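PDB 3GDC: multicopper oxidase from Arthrobacter sp. FB24, which probably acts as a two-domain laccase-type enzyme, using its copper centres to couple the oxidation of phenolic or related substrates to the reduction of dioxygen to water. Local coordinates for residues 221-225 with 226-230. Sequence-based numbering, arbitrary orientation.
Sequences FHIHG and NFFHY. With CU (copper (II) ion), chain G.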
# COMPACT_ATOMS: atom_id res chain seq x y z
N PHE A 221 9.32 4.95 2.64
CA PHE A 221 10.73 4.99 3.03
C PHE A 221 11.56 4.68 1.82
O PHE A 221 11.37 3.63 1.19
CB PHE A 221 11.00 3.94 4.12
CG PHE A 221 12.44 3.87 4.56
CD1 PHE A 221 12.84 4.45 5.76
CD2 PHE A 221 13.39 3.18 3.80
CE1 PHE A 221 14.18 4.37 6.19
CE2 PHE A 221 14.73 3.12 4.21
CZ PHE A 221 15.12 3.71 5.41
N HIS A 222 12.50 5.56 1.50
CA HIS A 222 13.41 5.34 0.37
C HIS A 222 14.82 5.69 0.78
O HIS A 222 15.02 6.68 1.47
CB HIS A 222 12.99 6.19 -0.84
CG HIS A 222 13.99 6.18 -1.95
ND1 HIS A 222 14.37 5.03 -2.61
CD2 HIS A 222 14.70 7.19 -2.53
CE1 HIS A 222 15.27 5.32 -3.53
NE2 HIS A 222 15.48 6.62 -3.51
N ILE A 223 15.79 4.89 0.35
CA ILE A 223 17.21 5.17 0.58
C ILE A 223 17.93 5.37 -0.76
O ILE A 223 17.81 4.54 -1.67
CB ILE A 223 17.88 4.05 1.41
CG1 ILE A 223 19.38 4.27 1.55
CG2 ILE A 223 17.60 2.66 0.81
CD1 ILE A 223 19.74 5.34 2.49
N HIS A 224 18.67 6.47 -0.89
CA HIS A 224 19.46 6.74 -2.09
C HIS A 224 20.62 5.78 -2.26
O HIS A 224 21.33 5.48 -1.30
CB HIS A 224 20.05 8.15 -2.03
CG HIS A 224 19.06 9.25 -2.29
ND1 HIS A 224 19.43 10.45 -2.86
CD2 HIS A 224 17.72 9.32 -2.08
CE1 HIS A 224 18.36 11.22 -2.97
NE2 HIS A 224 17.32 10.57 -2.50
N GLY A 225 20.82 5.34 -3.50
CA GLY A 225 21.99 4.55 -3.90
C GLY A 225 22.10 3.15 -3.33
O GLY A 225 23.14 2.50 -3.46
N ASN A 226 21.02 2.67 -2.70
CA ASN A 226 21.08 1.43 -1.94
C ASN A 226 19.80 0.62 -2.06
O ASN A 226 18.75 1.17 -2.41
CB ASN A 226 21.39 1.75 -0.48
CG ASN A 226 22.84 2.15 -0.27
OD1 ASN A 226 23.71 1.29 -0.08
ND2 ASN A 226 23.12 3.44 -0.32
N PHE A 227 19.90 -0.68 -1.80
CA PHE A 227 18.77 -1.58 -1.83
C PHE A 227 18.78 -2.39 -0.54
O PHE A 227 19.85 -2.60 0.04
CB PHE A 227 18.86 -2.52 -3.04
CG PHE A 227 18.30 -1.92 -4.29
CD1 PHE A 227 18.96 -0.88 -4.93
CD2 PHE A 227 17.09 -2.38 -4.82
CE1 PHE A 227 18.44 -0.31 -6.08
CE2 PHE A 227 16.56 -1.81 -5.97
CZ PHE A 227 17.24 -0.77 -6.59
N PHE A 228 17.61 -2.78 -0.08
CA PHE A 228 17.50 -3.55 1.16
C PHE A 228 16.56 -4.73 0.98
O PHE A 228 15.68 -4.69 0.12
CB PHE A 228 17.03 -2.66 2.32
CG PHE A 228 15.80 -1.85 2.02
CD1 PHE A 228 14.53 -2.39 2.18
CD2 PHE A 228 15.92 -0.51 1.59
CE1 PHE A 228 13.38 -1.65 1.90
CE2 PHE A 228 14.78 0.23 1.32
CZ PHE A 228 13.51 -0.34 1.47
N HIS A 229 16.76 -5.78 1.78
CA HIS A 229 15.76 -6.83 1.90
C HIS A 229 14.75 -6.40 2.94
O HIS A 229 15.12 -5.85 3.97
CB HIS A 229 16.40 -8.16 2.30
CG HIS A 229 17.08 -8.85 1.15
ND1 HIS A 229 18.44 -8.77 0.93
CD2 HIS A 229 16.58 -9.60 0.14
CE1 HIS A 229 18.75 -9.45 -0.16
NE2 HIS A 229 17.64 -9.97 -0.66
N TYR A 230 13.47 -6.61 2.64
CA TYR A 230 12.42 -6.19 3.55
C TYR A 230 11.64 -7.38 4.10
O TYR A 230 11.23 -8.27 3.35
CB TYR A 230 11.48 -5.19 2.87
CG TYR A 230 10.42 -4.66 3.79
CD1 TYR A 230 10.75 -3.83 4.87
CD2 TYR A 230 9.08 -4.96 3.58
CE1 TYR A 230 9.76 -3.33 5.72
CE2 TYR A 230 8.09 -4.46 4.41
CZ TYR A 230 8.43 -3.65 5.47
OH TYR A 230 7.46 -3.17 6.31
CU CU G . 15.59 11.46 -2.54
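I223 and F221 meet F228 across a type II beta turn, I223 to N226, that overlaps the His-X-His copper motif H222-I223-H224 in a cupredoxin-type beta sandwich. The turn carries the chain from strand 218-223 in one sheet to strand 228-232 in the other, and the apolar side chains between them belong to the buried interior of the sandwich. Packing is tightest at I223, whose branched CB lets one residue serve two neighbours: CG2 abuts the edge of the F228 ring at CD2 (3.7 Å), lying in the ring plane, while CG1 lies 3.8 Å from CB of N226. F228 holds its CG between its own backbone N and carbonyl carbon (chi1 50°), which brings the CD2-CE2 side of the ring to CG2 of I223 and to the F221 ring. There the edge of F221 is turned toward its face in an offset edge-to-face pair, planes at 78° and centroids 5.9 Å apart. This aromatic contact is looser, the nearest atoms being CE2 of F221 and CE2 of F228 at 4.1 Å; L256 and I246 pack against both rings. Farther along the strand the chain becomes partly exposed at H229, whose ring meets Y242. At the turn, G225 suits the third position because its positive phi is easily adopted without a side chain. N226 suits the fourth: with CG beside the backbone N, its amide folds back, and ND2 donates to a lone pair of H224 O (2.9 Å, 160° at the hydrogen), acceptor and amide nearly coplanar. This bond closes on the backbone carbonyl of H224 within the turn, while the ring of the same residue binds copper. H222 and H224 bind different copper ions at the interface with the second subunit, where D101 of that subunit accepts from H224 ND1, and H224 NE2 reaches its copper at 1.9 Å.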